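Local coordinates for protein inorganic pyrophosphatase (Neisseria gonorrhoeae, PDB 5TEA) that probably catalyses the magnesium-dependent hydrolysis of inorganic pyrophosphate to two phosphate ions, as a homohexamer, at residues M103-D108 against T159-W164; D75-D80 against E110-I115. All blocks are in the same frame, centred on the assembly; numbering follows the deposited sequence.

Contacts 1 and 2 share one mixed sheet, and their centres lie about 10 Å apart. Their segments alternate along the chain: 75-80 (contact 2), 103-108 (contact 1), 110-115 (contact 2), 159-164 (contact 1). Strands 94-107 and 110-119 follow each other in the chain and pair antiparallel, so the two contacts meet directly. K104 NZ forms a salt bridge with D113 OD2 at 2.8 Å, and D112 N probably donates a hydrogen bond to F105 O, also at 2.8 Å. Contact 2 builds most of a calcium site. Contact 1 adds strand 159-165 on the other side of strand 94-107, so strands 110-119, 94-107 and 159-165 run side by side, with the metal site at the 110-119 side of this set.

Contact 1 of 2, residues M103-D108 against T159-W164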
ATOM      1  N   MET B 103      15.031  18.750 -17.628  1.00 15.16           N
ATOM      2  CA  MET B 103      14.148  19.818 -17.189  1.00 13.45           C
ATOM      3  C   MET B 103      15.030  20.998 -16.794  1.00 15.39           C
ATOM      4  O   MET B 103      15.700  20.945 -15.761  1.00 17.36           O
ATOM      5  CB  MET B 103      13.280  19.349 -16.018  1.00 15.82           C
ATOM      6  CG  MET B 103      12.209  20.345 -15.653  1.00 17.93           C
ATOM      7  SD  MET B 103      11.247  19.797 -14.228  1.00 21.04           S
ATOM      8  CE  MET B 103      12.355  20.238 -12.896  1.00 19.21           C
ATOM      9  N   LYS B 104      15.073  22.045 -17.639  1.00 14.77           N
ATOM     10  CA  LYS B 104      15.810  23.249 -17.284  1.00 15.71           C
ATOM     11  C   LYS B 104      15.033  24.018 -16.224  1.00 18.81           C
ATOM     12  O   LYS B 104      13.857  24.341 -16.419  1.00 23.21           O
ATOM     13  CB  LYS B 104      16.036  24.137 -18.509  1.00 16.59           C
ATOM     14  CG  LYS B 104      16.909  23.481 -19.565  1.00 30.44           C
ATOM     15  CD  LYS B 104      18.347  23.352 -19.095  1.00 33.48           C
ATOM     16  CE  LYS B 104      19.027  24.716 -19.038  1.00 31.17           C
ATOM     17  NZ  LYS B 104      20.484  24.646 -18.736  1.00 30.27           N
ATOM     18  N   PHE B 105      15.694  24.334 -15.114  1.00 17.57           N
ATOM     19  CA  PHE B 105      14.960  24.736 -13.921  1.00 19.00           C
ATOM     20  C   PHE B 105      15.773  25.756 -13.147  1.00 20.77           C
ATOM     21  O   PHE B 105      16.992  25.628 -13.011  1.00 21.07           O
ATOM     22  CB  PHE B 105      14.654  23.511 -13.058  1.00 20.94           C
ATOM     23  CG  PHE B 105      13.774  23.785 -11.870  1.00 17.80           C
ATOM     24  CD1 PHE B 105      12.469  24.221 -12.034  1.00 17.53           C
ATOM     25  CD2 PHE B 105      14.244  23.551 -10.591  1.00 19.41           C
ATOM     26  CE1 PHE B 105      11.654  24.462 -10.921  1.00 21.25           C
ATOM     27  CE2 PHE B 105      13.438  23.768  -9.468  1.00 21.04           C
ATOM     28  CZ  PHE B 105      12.142  24.223  -9.639  1.00 20.82           C
ATOM     29  N   VAL B 106      15.081  26.764 -12.632  1.00 20.13           N
ATOM     30  CA  VAL B 106      15.690  27.793 -11.811  1.00 19.45           C
ATOM     31  C   VAL B 106      15.018  27.733 -10.453  1.00 23.70           C
ATOM     32  O   VAL B 106      13.784  27.723 -10.363  1.00 23.85           O
ATOM     33  CB  VAL B 106      15.555  29.185 -12.452  1.00 22.06           C
ATOM     34  CG1 VAL B 106      16.080  30.259 -11.507  1.00 25.35           C
ATOM     35  CG2 VAL B 106      16.323  29.209 -13.782  1.00 21.25           C
ATOM     36  N   ASP B 107      15.831  27.661  -9.407  1.00 19.58           N
ATOM     37  CA  ASP B 107      15.365  27.498  -8.030  1.00 21.22           C
ATOM     38  C   ASP B 107      16.124  28.520  -7.206  1.00 23.44           C
ATOM     39  O   ASP B 107      17.354  28.446  -7.111  1.00 21.70           O
ATOM     40  CB  ASP B 107      15.640  26.072  -7.539  1.00 27.93           C
ATOM     41  CG  ASP B 107      15.007  25.764  -6.189  1.00 33.43           C
ATOM     42  OD1 ASP B 107      14.646  26.690  -5.442  1.00 29.59           O
ATOM     43  OD2 ASP B 107      14.883  24.561  -5.870  1.00 38.63           O
ATOM     44  N   ASP B 108      15.400  29.496  -6.654  1.00 21.78           N
ATOM     45  CA  ASP B 108      15.970  30.488  -5.737  1.00 23.24           C
ATOM     46  C   ASP B 108      17.116  31.275  -6.375  1.00 24.23           C
ATOM     47  O   ASP B 108      18.108  31.613  -5.720  1.00 25.41           O
ATOM     48  CB  ASP B 108      16.417  29.831  -4.424  1.00 24.83           C
ATOM     49  CG  ASP B 108      16.600  30.839  -3.299  1.00 31.02           C
ATOM     50  OD1 ASP B 108      15.812  31.819  -3.217  1.00 25.58           O
ATOM     51  OD2 ASP B 108      17.528  30.649  -2.483  1.00 26.00           O
ATOM     52  N   THR B 159      10.696  29.372  -8.458  1.00 23.71           N
ATOM     53  CA  THR B 159      10.670  27.951  -8.805  1.00 22.53           C
ATOM     54  C   THR B 159      10.082  27.917 -10.212  1.00 27.77           C
ATOM     55  O   THR B 159       8.861  28.007 -10.370  1.00 25.88           O
ATOM     56  CB  THR B 159       9.825  27.102  -7.833  1.00 22.97           C
ATOM     57  OG1 THR B 159       8.485  27.628  -7.754  1.00 25.96           O
ATOM     58  CG2 THR B 159      10.443  27.087  -6.432  1.00 25.79           C
ATOM     59  N   LYS B 160      10.927  27.810 -11.238  1.00 19.75           N
ATOM     60  CA  LYS B 160      10.451  27.991 -12.605  1.00 23.58           C
ATOM     61  C   LYS B 160      11.092  26.983 -13.538  1.00 21.03           C
ATOM     62  O   LYS B 160      12.315  26.976 -13.705  1.00 18.63           O
ATOM     63  CB  LYS B 160      10.730  29.402 -13.118  1.00 26.85           C
ATOM     64  CG  LYS B 160      10.225  29.647 -14.534  1.00 29.78           C
ATOM     65  CD  LYS B 160       8.748  29.297 -14.650  1.00 31.20           C
ATOM     66  CE  LYS B 160       8.169  29.727 -15.999  1.00 37.98           C
ATOM     67  NZ  LYS B 160       6.739  29.296 -16.142  1.00 44.20           N
ATOM     68  N   VAL B 161      10.256  26.177 -14.180  1.00 18.16           N
ATOM     69  CA  VAL B 161      10.699  25.331 -15.286  1.00 15.97           C
ATOM     70  C   VAL B 161      10.779  26.190 -16.541  1.00 21.71           C
ATOM     71  O   VAL B 161       9.763  26.714 -17.014  1.00 22.12           O
ATOM     72  CB  VAL B 161       9.751  24.143 -15.492  1.00 19.65           C
ATOM     73  CG1 VAL B 161      10.208  23.336 -16.722  1.00 19.16           C
ATOM     74  CG2 VAL B 161       9.683  23.268 -14.211  1.00 20.39           C
ATOM     75  N   GLU B 162      11.995  26.347 -17.073  1.00 18.27           N
ATOM     76  CA  GLU B 162      12.250  27.261 -18.178  1.00 21.02           C
ATOM     77  C   GLU B 162      12.024  26.619 -19.533  1.00 24.29           C
ATOM     78  O   GLU B 162      11.594  27.305 -20.467  1.00 23.79           O
ATOM     79  CB  GLU B 162      13.689  27.775 -18.122  1.00 23.33           C
ATOM     80  CG  GLU B 162      14.045  28.472 -16.822  1.00 36.37           C
ATOM     81  CD  GLU B 162      13.432  29.862 -16.704  1.00 45.42           C
ATOM     82  OE1 GLU B 162      12.656  30.266 -17.592  1.00 48.41           O
ATOM     83  OE2 GLU B 162      13.733  30.557 -15.715  1.00 45.53           O
ATOM     84  N   SER B 163      12.300  25.322 -19.646  1.00 26.76           N
ATOM     85  CA  SER B 163      12.156  24.589 -20.897  1.00 25.78           C
ATOM     86  C   SER B 163      12.425  23.123 -20.622  1.00 23.93           C
ATOM     87  O   SER B 163      12.951  22.745 -19.571  1.00 22.03           O
ATOM     88  CB  SER B 163      13.116  25.091 -21.974  1.00 27.64           C
ATOM     89  OG  SER B 163      14.458  24.768 -21.638  1.00 24.47           O
ATOM     90  N   TRP B 164      12.070  22.302 -21.606  1.00 21.05           N
ATOM     91  CA  TRP B 164      12.361  20.877 -21.607  1.00 17.44           C
ATOM     92  C   TRP B 164      13.333  20.621 -22.745  1.00 19.67           C
ATOM     93  O   TRP B 164      13.052  20.993 -23.889  1.00 28.52           O
ATOM     94  CB  TRP B 164      11.086  20.067 -21.788  1.00 19.68           C
ATOM     95  CG  TRP B 164      10.182  20.146 -20.609  1.00 17.17           C
ATOM     96  CD1 TRP B 164       9.127  20.985 -20.440  1.00 20.00           C
ATOM     97  CD2 TRP B 164      10.244  19.334 -19.433  1.00 13.55           C
ATOM     98  NE1 TRP B 164       8.515  20.742 -19.228  1.00 20.71           N
ATOM     99  CE2 TRP B 164       9.188  19.739 -18.588  1.00 17.14           C
ATOM    100  CE3 TRP B 164      11.091  18.310 -19.008  1.00 18.91           C
ATOM    101  CZ2 TRP B 164       8.955  19.153 -17.359  1.00 17.15           C
ATOM    102  CZ3 TRP B 164      10.855  17.726 -17.780  1.00 19.98           C
ATOM    103  CH2 TRP B 164       9.801  18.146 -16.971  1.00 21.05           C
TER
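V106 and K160 exchange both backbone hydrogen bonds of an antiparallel hydrogen-bonded pair. V106 N reaches K160 O at 3.0 Å with 164° at the hydrogen, and K160 N returns to V106 O at the same length of 3.0 Å. Further along, E162 N donates to K104 O at 2.8 Å, whereas K104 N reaches S163 O at 3.0 Å through a more bent approach. E162 and S163 thus both lie opposite K104, and E162 has helix-like backbone angles (-87°/-33°), the signature of a beta bulge. The amides that point out of this pairing are met elsewhere: V161 N by N148 OD1 and F105 N by D113 OD1.

The side chains of M103, F105, V161 and W164 share one face of the sheet. M103 CG makes a CH-pi contact over the face of the W164 six-membered ring, 3.7 Å from its centroid. M103 SD stands obliquely to the same ring, a Met-aromatic contact at 4.3 Å from the centroid. V161 CG1 covers the same face nearer the rim, while its CG2 packs on F105 CD1 at 3.7 Å. On the reverse face, V106 CG2 lies 3.5 Å from E162 OE2.

Polar ends leave the pair for partners in helix 137-149: W164 NE1 bonds E144 OE1, and T159 OG1 bonds N148 O. The chemistry therefore implies a division of labour, in which main-chain bonds join the strands, apolar side chains from both strands pack together on one face, and side-chain polar groups tie strand 159-165 to the helix.

Contact 2 of 2, residues D75-D80 against E110-I115; sequences DGDELD and EVDDKI. With CA (calcium ion), chain I.
The side chains of D77 and D112 cross obliquely, yet their carboxylate planes are only 26° apart, with D77 OD2 3.6 Å from D112 OD1 and both oxygens bound to one calcium ion. The D80 carboxylate joins them through OD2, which lies 3.1 Å from D112 OD1. That close approach of two acidic oxygens is explained by the calcium they share, bound by D112 OD1 at 2.3 Å and by D80 OD2 at 2.7 Å. K114 NZ meets D80 OD2 on its anti side, 31° out of the carboxylate plane, in a salt bridge of 2.9 Å.

The lysine chain runs alongside D80 and bends only at its last torsion (chi4 -62°), which turns NZ in between the acids. There it also forms a salt bridge with D112 OD2 at 2.8 Å, though the hydrogen bond within it is weak, and donates to D112 O, so one ammonium probably offsets part of the negative charge gathered at the metal. The main-chain E78 O, two waters and D73 OD2 complete the calcium shell. One of these waters accepts from D80 N and donates to D113 O at 2.6 Å, tying the loop to the strand through a ligand of the ion. D80 and D112 are also predicted magnesium ligands, so the calcium probably occupies part of the cofactor site.

Beyond the metal, I115 N donates to D80 O at 3.0 Å as loop 75-80 passes into strand 80-83, parallel to strand 110-119. L79 crosses I115 at about a right angle, and both side chains pack against I174 of helix 167-183, while K114 rests on M103 and F105 of strand 94-107.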
ATOM      1  N   ASP B  75      26.326  25.897  -8.101  1.00 52.35           N
ATOM      2  CA  ASP B  75      26.336  26.332  -6.709  1.00 58.85           C
ATOM      3  C   ASP B  75      26.977  25.324  -5.758  1.00 57.60           C
ATOM      4  O   ASP B  75      27.073  25.610  -4.559  1.00 58.12           O
ATOM      5  CB  ASP B  75      24.909  26.595  -6.235  1.00 60.96           C
ATOM      6  CG  ASP B  75      24.074  25.334  -6.239  1.00 58.53           C
ATOM      7  OD1 ASP B  75      23.861  24.798  -7.337  1.00 58.66           O
ATOM      8  OD2 ASP B  75      23.678  24.856  -5.153  1.00 61.67           O
ATOM      9  N   GLY B  76      27.393  24.151  -6.246  1.00 49.43           N
ATOM     10  CA  GLY B  76      27.880  23.081  -5.394  1.00 43.11           C
ATOM     11  C   GLY B  76      26.861  22.012  -5.065  1.00 46.69           C
ATOM     12  O   GLY B  76      27.185  21.069  -4.330  1.00 41.94           O
ATOM     13  N   ASP B  77      25.641  22.145  -5.573  1.00 52.70           N
ATOM     14  CA  ASP B  77      24.608  21.124  -5.478  1.00 42.21           C
ATOM     15  C   ASP B  77      24.936  19.942  -6.397  1.00 42.08           C
ATOM     16  O   ASP B  77      25.488  20.112  -7.482  1.00 40.88           O
ATOM     17  CB  ASP B  77      23.265  21.747  -5.887  1.00 41.46           C
ATOM     18  CG  ASP B  77      22.076  21.174  -5.138  1.00 58.14           C
ATOM     19  OD1 ASP B  77      22.262  20.335  -4.226  1.00 67.00           O
ATOM     20  OD2 ASP B  77      20.939  21.584  -5.475  1.00 53.73           O
ATOM     21  N   GLU B  78      24.587  18.736  -5.966  1.00 42.47           N
ATOM     22  CA  GLU B  78      24.704  17.588  -6.861  1.00 49.88           C
ATOM     23  C   GLU B  78      23.666  17.678  -7.983  1.00 35.06           C
ATOM     24  O   GLU B  78      22.587  18.252  -7.811  1.00 43.57           O
ATOM     25  CB  GLU B  78      24.537  16.279  -6.088  1.00 57.28           C
ATOM     26  N   LEU B  79      24.023  17.149  -9.155  1.00 30.32           N
ATOM     27  CA  LEU B  79      23.130  17.222 -10.314  1.00 21.33           C
ATOM     28  C   LEU B  79      21.970  16.256 -10.115  1.00 19.27           C
ATOM     29  O   LEU B  79      22.186  15.051  -9.963  1.00 19.13           O
ATOM     30  CB  LEU B  79      23.888  16.893 -11.604  1.00 21.21           C
ATOM     31  CG  LEU B  79      23.092  16.900 -12.916  1.00 24.21           C
ATOM     32  CD1 LEU B  79      22.285  18.176 -13.063  1.00 25.53           C
ATOM     33  CD2 LEU B  79      24.051  16.729 -14.124  1.00 25.09           C
ATOM     34  N   ASP B  80      20.746  16.787 -10.094  1.00 22.05           N
ATOM     35  CA  ASP B  80      19.576  16.007  -9.726  1.00 17.57           C
ATOM     36  C   ASP B  80      19.048  15.213 -10.914  1.00 16.10           C
ATOM     37  O   ASP B  80      19.312  15.531 -12.076  1.00 18.69           O
ATOM     38  CB  ASP B  80      18.459  16.902  -9.204  1.00 18.23           C
ATOM     39  CG  ASP B  80      18.915  17.828  -8.117  1.00 23.68           C
ATOM     40  OD1 ASP B  80      19.553  17.373  -7.137  1.00 25.55           O
ATOM     41  OD2 ASP B  80      18.601  19.021  -8.256  1.00 22.97           O
ATOM     42  N   GLU B 110      19.156  30.377  -8.772  1.00 25.83           N
ATOM     43  CA  GLU B 110      20.264  29.562  -9.255  1.00 30.70           C
ATOM     44  C   GLU B 110      19.754  28.562 -10.279  1.00 25.31           C
ATOM     45  O   GLU B 110      18.612  28.104 -10.205  1.00 27.10           O
ATOM     46  CB  GLU B 110      20.952  28.797  -8.106  1.00 28.59           C
ATOM     47  CG  GLU B 110      21.487  29.687  -6.972  1.00 36.48           C
ATOM     48  CD  GLU B 110      22.895  30.174  -7.227  1.00 53.77           C
ATOM     49  OE1 GLU B 110      23.480  30.797  -6.317  1.00 61.61           O
ATOM     50  OE2 GLU B 110      23.419  29.931  -8.336  1.00 55.17           O
ATOM     51  N   VAL B 111      20.619  28.200 -11.229  1.00 22.30           N
ATOM     52  CA  VAL B 111      20.306  27.097 -12.125  1.00 20.99           C
ATOM     53  C   VAL B 111      20.270  25.810 -11.315  1.00 24.03           C
ATOM     54  O   VAL B 111      21.176  25.540 -10.517  1.00 24.77           O
ATOM     55  CB  VAL B 111      21.342  27.017 -13.259  1.00 21.51           C
ATOM     56  CG1 VAL B 111      21.081  25.787 -14.149  1.00 27.48           C
ATOM     57  CG2 VAL B 111      21.329  28.312 -14.085  1.00 25.48           C
ATOM     58  N   ASP B 112      19.218  25.011 -11.506  1.00 21.68           N
ATOM     59  CA  ASP B 112      19.073  23.748 -10.778  1.00 22.78           C
ATOM     60  C   ASP B 112      18.423  22.709 -11.695  1.00 19.01           C
ATOM     61  O   ASP B 112      17.367  22.153 -11.403  1.00 17.53           O
ATOM     62  CB  ASP B 112      18.263  23.953  -9.501  1.00 25.88           C
ATOM     63  CG  ASP B 112      18.342  22.763  -8.561  1.00 31.83           C
ATOM     64  OD1 ASP B 112      19.327  22.005  -8.648  1.00 30.33           O
ATOM     65  OD2 ASP B 112      17.412  22.574  -7.752  1.00 32.72           O
ATOM     66  N   ASP B 113      19.078  22.444 -12.826  1.00 20.70           N
ATOM     67  CA  ASP B 113      18.532  21.547 -13.838  1.00 21.75           C
ATOM     68  C   ASP B 113      18.400  20.133 -13.292  1.00 19.70           C
ATOM     69  O   ASP B 113      19.137  19.720 -12.393  1.00 22.42           O
ATOM     70  CB  ASP B 113      19.433  21.508 -15.079  1.00 21.36           C
ATOM     71  CG  ASP B 113      19.550  22.850 -15.771  1.00 22.85           C
ATOM     72  OD1 ASP B 113      18.613  23.667 -15.652  1.00 19.06           O
ATOM     73  OD2 ASP B 113      20.581  23.083 -16.458  1.00 24.71           O
ATOM     74  N   LYS B 114      17.484  19.367 -13.887  1.00 18.59           N
ATOM     75  CA  LYS B 114      17.233  17.990 -13.481  1.00 16.61           C
ATOM     76  C   LYS B 114      17.201  17.103 -14.718  1.00 17.38           C
ATOM     77  O   LYS B 114      16.423  17.348 -15.645  1.00 18.75           O
ATOM     78  CB  LYS B 114      15.930  17.904 -12.673  1.00 17.42           C
ATOM     79  CG  LYS B 114      15.891  19.006 -11.599  1.00 22.28           C
ATOM     80  CD  LYS B 114      15.006  18.705 -10.426  1.00 25.46           C
ATOM     81  CE  LYS B 114      14.867  19.958  -9.564  1.00 25.12           C
ATOM     82  NZ  LYS B 114      16.180  20.389  -9.005  1.00 21.76           N
ATOM     83  N   ILE B 115      18.081  16.114 -14.752  1.00 13.89           N
ATOM     84  CA  ILE B 115      18.172  15.189 -15.885  1.00 17.08           C
ATOM     85  C   ILE B 115      17.012  14.214 -15.789  1.00 16.36           C
ATOM     86  O   ILE B 115      16.730  13.693 -14.705  1.00 18.37           O
ATOM     87  CB  ILE B 115      19.517  14.446 -15.863  1.00 16.58           C
ATOM     88  CG1 ILE B 115      20.677  15.435 -15.677  1.00 19.51           C
ATOM     89  CG2 ILE B 115      19.720  13.626 -17.147  1.00 19.23           C
ATOM     90  CD1 ILE B 115      20.735  16.485 -16.806  1.00 21.27           C
TER
HETATM   91 CA    CA I 201      20.843  20.445  -8.018  1.00 39.55          CA
HETATM   92  O   HOH W   1      20.776  19.853 -10.343  1.00 22.58           O
HETATM   93  O   HOH W   2      19.464  20.227  -6.586  1.00 20.10           O